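Putative integron gene cassette protein (Uncultured bacterium, PDB 3FUY) is of unknown function, a mobile-metagenome protein encoded by an integron gene cassette. Local coordinates at residues 43-55 against 92-104. Numbering follows the deposited sequence.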
ATOM      1  N   GLY B  43      11.702  14.144   3.468  1.00 24.83           N
ATOM      2  CA  GLY B  43      10.507  14.812   2.981  1.00 26.99           C
ATOM      3  C   GLY B  43      10.351  14.634   1.473  1.00 26.08           C
ATOM      4  O   GLY B  43      10.184  15.600   0.744  1.00 23.31           O
ATOM      5  N   GLN B  44      10.429  13.391   1.004  1.00 23.67           N
ATOM      6  CA  GLN B  44      10.240  13.128  -0.420  1.00 22.93           C
ATOM      7  C   GLN B  44       9.234  12.020  -0.647  1.00 21.76           C
ATOM      8  O   GLN B  44       9.004  11.183   0.236  1.00 22.11           O
ATOM      9  CB  GLN B  44      11.566  12.720  -1.061  1.00 20.70           C
ATOM     10  CG  GLN B  44      12.573  13.825  -1.208  1.00 21.78           C
ATOM     11  CD  GLN B  44      13.877  13.285  -1.790  1.00 28.04           C
ATOM     12  OE1 GLN B  44      14.611  12.585  -1.102  1.00 23.70           O
ATOM     13  NE2 GLN B  44      14.148  13.581  -3.073  1.00 21.60           N
ATOM     14  N   PHE B  45       8.680  11.983  -1.855  1.00 22.61           N
ATOM     15  CA  PHE B  45       7.785  10.909  -2.270  1.00 24.63           C
ATOM     16  C   PHE B  45       8.098  10.526  -3.707  1.00 22.45           C
ATOM     17  O   PHE B  45       8.247  11.394  -4.557  1.00 22.46           O
ATOM     18  CB  PHE B  45       6.323  11.357  -2.156  1.00 22.62           C
ATOM     19  CG  PHE B  45       5.333  10.253  -2.367  1.00 21.76           C
ATOM     20  CD1 PHE B  45       4.781   9.590  -1.278  1.00 23.63           C
ATOM     21  CD2 PHE B  45       4.935   9.883  -3.646  1.00 23.14           C
ATOM     22  CE1 PHE B  45       3.854   8.564  -1.462  1.00 23.98           C
ATOM     23  CE2 PHE B  45       4.017   8.847  -3.841  1.00 20.82           C
ATOM     24  CZ  PHE B  45       3.466   8.200  -2.744  1.00 24.33           C
ATOM     25  N   ALA B  46       8.224   9.231  -3.981  1.00 21.55           N
ATOM     26  CA  ALA B  46       8.400   8.794  -5.363  1.00 22.67           C
ATOM     27  C   ALA B  46       7.558   7.580  -5.668  1.00 21.52           C
ATOM     28  O   ALA B  46       7.311   6.737  -4.800  1.00 21.85           O
ATOM     29  CB  ALA B  46       9.875   8.499  -5.655  1.00 25.01           C
ATOM     30  N   VAL B  47       7.133   7.486  -6.918  1.00 21.93           N
ATOM     31  CA  VAL B  47       6.546   6.265  -7.420  1.00 19.81           C
ATOM     32  C   VAL B  47       7.598   5.454  -8.172  1.00 24.42           C
ATOM     33  O   VAL B  47       8.282   5.962  -9.055  1.00 24.31           O
ATOM     34  CB  VAL B  47       5.348   6.545  -8.346  1.00 21.57           C
ATOM     35  CG1 VAL B  47       4.749   5.237  -8.836  1.00 23.76           C
ATOM     36  CG2 VAL B  47       4.281   7.386  -7.613  1.00 22.66           C
ATOM     37  N   LEU B  48       7.705   4.179  -7.829  1.00 23.16           N
ATOM     38  CA  LEU B  48       8.533   3.262  -8.583  1.00 22.29           C
ATOM     39  C   LEU B  48       7.672   2.400  -9.519  1.00 26.40           C
ATOM     40  O   LEU B  48       6.703   1.756  -9.091  1.00 22.09           O
ATOM     41  CB  LEU B  48       9.342   2.383  -7.643  1.00 24.26           C
ATOM     42  CG  LEU B  48      10.131   1.260  -8.311  1.00 25.76           C
ATOM     43  CD1 LEU B  48      11.173   1.841  -9.282  1.00 25.88           C
ATOM     44  CD2 LEU B  48      10.790   0.417  -7.237  1.00 22.07           C
ATOM     45  N   ARG B  49       8.021   2.411 -10.802  1.00 24.72           N
ATOM     46  CA  ARG B  49       7.314   1.604 -11.801  1.00 28.93           C
ATOM     47  C   ARG B  49       8.279   0.719 -12.570  1.00 28.15           C
ATOM     48  O   ARG B  49       9.305   1.194 -13.056  1.00 26.72           O
ATOM     49  CB  ARG B  49       6.608   2.503 -12.807  1.00 30.56           C
ATOM     50  CG  ARG B  49       5.256   2.976 -12.371  1.00 41.35           C
ATOM     51  CD  ARG B  49       4.622   3.891 -13.417  1.00 46.13           C
ATOM     52  NE  ARG B  49       3.251   4.220 -13.025  1.00 53.26           N
ATOM     53  CZ  ARG B  49       2.169   3.854 -13.705  1.00 53.63           C
ATOM     54  NH1 ARG B  49       2.295   3.167 -14.842  1.00 53.72           N
ATOM     55  NH2 ARG B  49       0.963   4.190 -13.256  1.00 53.44           N
ATOM     56  N   ILE B  50       7.954  -0.563 -12.684  1.00 26.46           N
ATOM     57  CA  ILE B  50       8.685  -1.426 -13.587  1.00 27.92           C
ATOM     58  C   ILE B  50       7.861  -1.477 -14.883  1.00 30.08           C
ATOM     59  O   ILE B  50       7.191  -2.461 -15.178  1.00 30.79           O
ATOM     60  CB  ILE B  50       8.889  -2.823 -12.994  1.00 28.30           C
ATOM     61  CG1 ILE B  50       9.260  -2.748 -11.497  1.00 27.12           C
ATOM     62  CG2 ILE B  50       9.927  -3.587 -13.793  1.00 24.16           C
ATOM     63  CD1 ILE B  50      10.531  -1.915 -11.190  1.00 24.26           C
ATOM     64  N   GLY B  51       7.913  -0.384 -15.628  1.00 27.21           N
ATOM     65  CA  GLY B  51       6.953  -0.100 -16.681  1.00 32.35           C
ATOM     66  C   GLY B  51       6.989  -1.020 -17.888  1.00 33.32           C
ATOM     67  O   GLY B  51       5.954  -1.541 -18.313  1.00 35.16           O
ATOM     68  N   ARG B  52       8.172  -1.238 -18.440  1.00 31.38           N
ATOM     69  CA  ARG B  52       8.256  -1.952 -19.716  1.00 31.31           C
ATOM     70  C   ARG B  52       7.902  -3.434 -19.605  1.00 35.99           C
ATOM     71  O   ARG B  52       7.112  -3.947 -20.398  1.00 37.26           O
ATOM     72  CB  ARG B  52       9.630  -1.784 -20.360  1.00 31.98           C
ATOM     73  CG  ARG B  52       9.633  -2.145 -21.857  1.00 39.15           C
ATOM     74  CD  ARG B  52      10.929  -1.721 -22.545  1.00 41.07           C
ATOM     75  NE  ARG B  52      11.052  -2.266 -23.906  1.00 44.38           N
ATOM     76  CZ  ARG B  52      12.202  -2.341 -24.573  1.00 44.10           C
ATOM     77  NH1 ARG B  52      13.321  -1.905 -24.012  1.00 37.13           N
ATOM     78  NH2 ARG B  52      12.233  -2.855 -25.801  1.00 47.74           N
ATOM     79  N   THR B  53       8.481  -4.111 -18.620  1.00 31.91           N
ATOM     80  CA  THR B  53       8.295  -5.548 -18.464  1.00 31.28           C
ATOM     81  C   THR B  53       7.130  -5.924 -17.557  1.00 33.03           C
ATOM     82  O   THR B  53       6.595  -7.036 -17.654  1.00 32.40           O
ATOM     83  CB  THR B  53       9.521  -6.171 -17.828  1.00 33.24           C
ATOM     84  OG1 THR B  53       9.729  -5.561 -16.547  1.00 31.38           O
ATOM     85  CG2 THR B  53      10.762  -5.975 -18.719  1.00 34.90           C
ATOM     86  N   GLY B  54       6.779  -5.019 -16.647  1.00 32.43           N
ATOM     87  CA  GLY B  54       5.797  -5.299 -15.617  1.00 32.26           C
ATOM     88  C   GLY B  54       6.312  -6.330 -14.635  1.00 28.71           C
ATOM     89  O   GLY B  54       5.529  -6.996 -13.971  1.00 31.04           O
ATOM     90  N   PHE B  55       7.630  -6.471 -14.550  1.00 26.00           N
ATOM     91  CA  PHE B  55       8.228  -7.443 -13.649  1.00 28.12           C
ATOM     92  C   PHE B  55       8.121  -6.898 -12.215  1.00 29.19           C
ATOM     93  O   PHE B  55       8.062  -5.684 -12.023  1.00 25.15           O
ATOM     94  CB  PHE B  55       9.694  -7.711 -13.988  1.00 28.23           C
ATOM     95  CG  PHE B  55       9.916  -8.407 -15.322  1.00 30.03           C
ATOM     96  CD1 PHE B  55       8.870  -8.973 -16.016  1.00 28.21           C
ATOM     97  CD2 PHE B  55      11.196  -8.528 -15.838  1.00 30.29           C
ATOM     98  CE1 PHE B  55       9.087  -9.624 -17.235  1.00 35.20           C
ATOM     99  CE2 PHE B  55      11.427  -9.173 -17.051  1.00 35.84           C
ATOM    100  CZ  PHE B  55      10.367  -9.720 -17.749  1.00 32.77           C
ATOM    101  N   ILE B  92      13.394  21.411  -7.269  1.00 28.19           N
ATOM    102  CA  ILE B  92      13.509  20.257  -8.148  1.00 26.85           C
ATOM    103  C   ILE B  92      12.996  19.065  -7.363  1.00 25.38           C
ATOM    104  O   ILE B  92      13.549  18.728  -6.320  1.00 26.78           O
ATOM    105  CB  ILE B  92      14.970  19.978  -8.562  1.00 26.28           C
ATOM    106  CG1 ILE B  92      15.636  21.229  -9.123  1.00 35.36           C
ATOM    107  CG2 ILE B  92      15.017  18.878  -9.582  1.00 26.42           C
ATOM    108  CD1 ILE B  92      17.013  20.950  -9.718  1.00 34.60           C
ATOM    109  N   ARG B  93      11.940  18.427  -7.850  1.00 25.85           N
ATOM    110  CA  ARG B  93      11.292  17.373  -7.083  1.00 24.66           C
ATOM    111  C   ARG B  93      11.176  16.097  -7.890  1.00 26.17           C
ATOM    112  O   ARG B  93      10.768  16.128  -9.050  1.00 25.24           O
ATOM    113  CB  ARG B  93       9.891  17.821  -6.642  1.00 24.42           C
ATOM    114  CG  ARG B  93       9.862  19.164  -5.930  1.00 24.43           C
ATOM    115  CD  ARG B  93      10.676  19.138  -4.623  1.00 24.53           C
ATOM    116  NE  ARG B  93      10.245  18.083  -3.700  1.00 23.07           N
ATOM    117  CZ  ARG B  93      10.770  17.908  -2.487  1.00 27.20           C
ATOM    118  NH1 ARG B  93      11.717  18.729  -2.054  1.00 27.87           N
ATOM    119  NH2 ARG B  93      10.340  16.932  -1.698  1.00 26.36           N
ATOM    120  N   ILE B  94      11.523  14.962  -7.287  1.00 22.48           N
ATOM    121  CA  ILE B  94      11.363  13.706  -8.011  1.00 24.51           C
ATOM    122  C   ILE B  94       9.886  13.288  -7.967  1.00 25.31           C
ATOM    123  O   ILE B  94       9.177  13.590  -7.000  1.00 22.24           O
ATOM    124  CB  ILE B  94      12.279  12.604  -7.446  1.00 22.43           C
ATOM    125  CG1 ILE B  94      12.369  11.435  -8.415  1.00 22.65           C
ATOM    126  CG2 ILE B  94      11.800  12.132  -6.055  1.00 23.49           C
ATOM    127  CD1 ILE B  94      13.516  10.457  -8.091  1.00 24.43           C
ATOM    128  N   ARG B  95       9.409  12.620  -9.015  1.00 24.47           N
ATOM    129  CA  ARG B  95       8.032  12.125  -9.012  1.00 24.09           C
ATOM    130  C   ARG B  95       7.990  10.622  -9.166  1.00 22.20           C
ATOM    131  O   ARG B  95       7.293   9.919  -8.426  1.00 22.21           O
ATOM    132  CB  ARG B  95       7.213  12.775 -10.135  1.00 25.14           C
ATOM    133  CG  ARG B  95       7.095  14.272 -10.026  1.00 25.28           C
ATOM    134  CD  ARG B  95       6.511  14.719  -8.678  1.00 25.06           C
ATOM    135  NE  ARG B  95       6.427  16.174  -8.646  1.00 23.84           N
ATOM    136  CZ  ARG B  95       6.528  16.925  -7.557  1.00 27.19           C
ATOM    137  NH1 ARG B  95       6.719  16.373  -6.352  1.00 23.93           N
ATOM    138  NH2 ARG B  95       6.446  18.240  -7.679  1.00 27.99           N
ATOM    139  N   CYS B  96       8.744  10.120 -10.139  1.00 22.44           N
ATOM    140  CA  CYS B  96       8.643   8.716 -10.498  1.00 22.01           C
ATOM    141  C   CYS B  96       9.974   8.224 -11.047  1.00 22.38           C
ATOM    142  O   CYS B  96      10.694   8.959 -11.725  1.00 24.64           O
ATOM    143  CB  CYS B  96       7.528   8.517 -11.544  1.00 21.24           C
ATOM    144  SG  CYS B  96       7.417   6.847 -12.249  1.00 26.45           S
ATOM    145  N   VAL B  97      10.302   6.983 -10.735  1.00 20.77           N
ATOM    146  CA  VAL B  97      11.405   6.307 -11.396  1.00 23.44           C
ATOM    147  C   VAL B  97      10.775   5.133 -12.114  1.00 24.33           C
ATOM    148  O   VAL B  97      10.225   4.224 -11.482  1.00 25.92           O
ATOM    149  CB  VAL B  97      12.458   5.786 -10.394  1.00 24.14           C
ATOM    150  CG1 VAL B  97      13.509   4.940 -11.119  1.00 26.25           C
ATOM    151  CG2 VAL B  97      13.092   6.940  -9.654  1.00 24.51           C
ATOM    152  N   ASP B  98      10.817   5.179 -13.437  1.00 25.19           N
ATOM    153  CA  ASP B  98      10.311   4.096 -14.261  1.00 25.07           C
ATOM    154  C   ASP B  98      11.477   3.262 -14.786  1.00 27.27           C
ATOM    155  O   ASP B  98      12.306   3.739 -15.578  1.00 26.93           O
ATOM    156  CB  ASP B  98       9.463   4.657 -15.406  1.00 28.57           C
ATOM    157  CG  ASP B  98       8.739   3.575 -16.183  1.00 30.43           C
ATOM    158  OD1 ASP B  98       9.147   2.406 -16.089  1.00 32.78           O
ATOM    159  OD2 ASP B  98       7.754   3.896 -16.882  1.00 33.13           O
ATOM    160  N   ILE B  99      11.541   2.014 -14.335  1.00 25.10           N
ATOM    161  CA  ILE B  99      12.630   1.132 -14.706  1.00 27.74           C
ATOM    162  C   ILE B  99      12.271   0.260 -15.913  1.00 28.39           C
ATOM    163  O   ILE B  99      11.212  -0.352 -15.945  1.00 28.13           O
ATOM    164  CB  ILE B  99      13.038   0.217 -13.533  1.00 27.65           C
ATOM    165  CG1 ILE B  99      13.622   1.053 -12.387  1.00 29.63           C
ATOM    166  CG2 ILE B  99      14.037  -0.854 -14.003  1.00 27.02           C
ATOM    167  CD1 ILE B  99      14.176   0.227 -11.274  1.00 27.03           C
ATOM    168  N   ASP B 100      13.172   0.222 -16.894  1.00 28.39           N
ATOM    169  CA  ASP B 100      13.097  -0.703 -18.025  1.00 28.13           C
ATOM    170  C   ASP B 100      14.161  -1.765 -17.845  1.00 30.16           C
ATOM    171  O   ASP B 100      15.346  -1.516 -18.082  1.00 32.39           O
ATOM    172  CB  ASP B 100      13.357   0.061 -19.329  1.00 30.80           C
ATOM    173  CG  ASP B 100      13.517  -0.855 -20.547  1.00 34.45           C
ATOM    174  OD1 ASP B 100      13.582  -2.098 -20.418  1.00 32.97           O
ATOM    175  OD2 ASP B 100      13.591  -0.301 -21.660  1.00 39.00           O
ATOM    176  N   ASP B 101      13.746  -2.951 -17.427  1.00 27.74           N
ATOM    177  CA  ASP B 101      14.678  -4.053 -17.220  1.00 32.43           C
ATOM    178  C   ASP B 101      14.489  -5.187 -18.237  1.00 33.45           C
ATOM    179  O   ASP B 101      14.765  -6.349 -17.943  1.00 31.13           O
ATOM    180  CB  ASP B 101      14.582  -4.590 -15.785  1.00 29.36           C
ATOM    181  CG  ASP B 101      13.170  -5.024 -15.397  1.00 32.28           C
ATOM    182  OD1 ASP B 101      12.197  -4.727 -16.139  1.00 34.14           O
ATOM    183  OD2 ASP B 101      13.038  -5.649 -14.316  1.00 30.17           O
ATOM    184  N   LYS B 102      14.027  -4.847 -19.434  1.00 35.26           N
ATOM    185  CA  LYS B 102      13.745  -5.885 -20.425  1.00 35.47           C
ATOM    186  C   LYS B 102      15.025  -6.494 -20.986  1.00 37.82           C
ATOM    187  O   LYS B 102      15.318  -7.667 -20.739  1.00 36.15           O
ATOM    188  CB  LYS B 102      12.840  -5.363 -21.534  1.00 37.26           C
ATOM    189  CG  LYS B 102      12.456  -6.429 -22.558  1.00 40.57           C
ATOM    190  CD  LYS B 102      11.364  -5.914 -23.482  1.00 42.88           C
ATOM    191  CE  LYS B 102      10.781  -7.038 -24.319  1.00 48.88           C
ATOM    192  NZ  LYS B 102       9.640  -6.548 -25.134  1.00 58.29           N
ATOM    193  N   HIS B 103      15.800  -5.695 -21.718  1.00 38.46           N
ATOM    194  CA  HIS B 103      17.071  -6.175 -22.262  1.00 42.17           C
ATOM    195  C   HIS B 103      18.263  -5.715 -21.436  1.00 42.77           C
ATOM    196  O   HIS B 103      19.036  -6.534 -20.954  1.00 50.48           O
ATOM    197  CB  HIS B 103      17.228  -5.779 -23.732  1.00 39.91           C
ATOM    198  CG  HIS B 103      16.105  -6.256 -24.597  1.00 39.01           C
ATOM    199  ND1 HIS B 103      15.763  -7.587 -24.702  1.00 41.19           N
ATOM    200  CD2 HIS B 103      15.244  -5.580 -25.393  1.00 39.61           C
ATOM    201  CE1 HIS B 103      14.737  -7.711 -25.524  1.00 39.49           C
ATOM    202  NE2 HIS B 103      14.406  -6.509 -25.960  1.00 45.23           N
ATOM    203  N   THR B 104      18.419  -4.406 -21.277  1.00 38.19           N
ATOM    204  CA  THR B 104      19.416  -3.884 -20.353  1.00 39.21           C
ATOM    205  C   THR B 104      18.712  -3.150 -19.223  1.00 37.34           C
ATOM    206  O   THR B 104      17.495  -2.936 -19.266  1.00 39.21           O
ATOM    207  CB  THR B 104      20.334  -2.881 -21.023  1.00 35.75           C
ATOM    208  OG1 THR B 104      19.530  -1.933 -21.738  1.00 36.64           O
ATOM    209  CG2 THR B 104      21.290  -3.588 -21.979  1.00 49.15           C
TER
HETATM  210  O   HOH W   1      12.253  17.699   0.862  1.00 34.47           O
HETATM  211  O   HOH W   2      12.496  15.383  -4.374  1.00 22.87           O
HETATM  212  O   HOH W   3       9.668  14.235  -3.982  1.00 24.21           O
HETATM  213  O   HOH W   4       9.925   1.219 -18.398  1.00 34.78           O
HETATM  214  O   HOH W   5      10.523  -2.604 -17.174  1.00 27.80           O
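V47 and R49 of strand 44-49 take alternate rungs on strand 92-100, V47 N donating to R95 O and R49 N to V97 O, while V97 N and I99 N return bonds to V47 O and R49 O: a worked example of parallel pairing, with side chains taking over where strand 44-49 ends. Where the chain turns away after R49, D98 of the neighbouring strand reaches it: CG lies anti to its own nitrogen (chi1 -172°), and G51 N comes to the syn side of OD1 at 3.1 Å, tilted out of the carboxylate plane. R52 stretches its chain across D100, and NH1 meets the syn lone pair of OD2 at 2.9 Å in a salt bridge; guanidinium and carboxylate planes stand 82° apart. K102 CD lies over one face of that guanidinium. Since D100 OD1 also accepts from K102 N in an Asx turn, an alanine here would probably leave R52 without its charged mate beside K102 and free the turn to shift. Deeper in, T53 OG1 hydrogen-bonds to D101 OD1 at 2.6 Å while accepting from F55 N, an ST turn; T53 CB lies over the centre of the F55 ring. On the opposite sheet face from V47 and C96, L48 CD1 reaches I99 CD1 at 3.9 Å. Helix 59-79 covers this face, I62 touching L48 and C65 touching V97; strands 34-39 and 106-116 flank the pair, and F55 meets H168 of the second subunit.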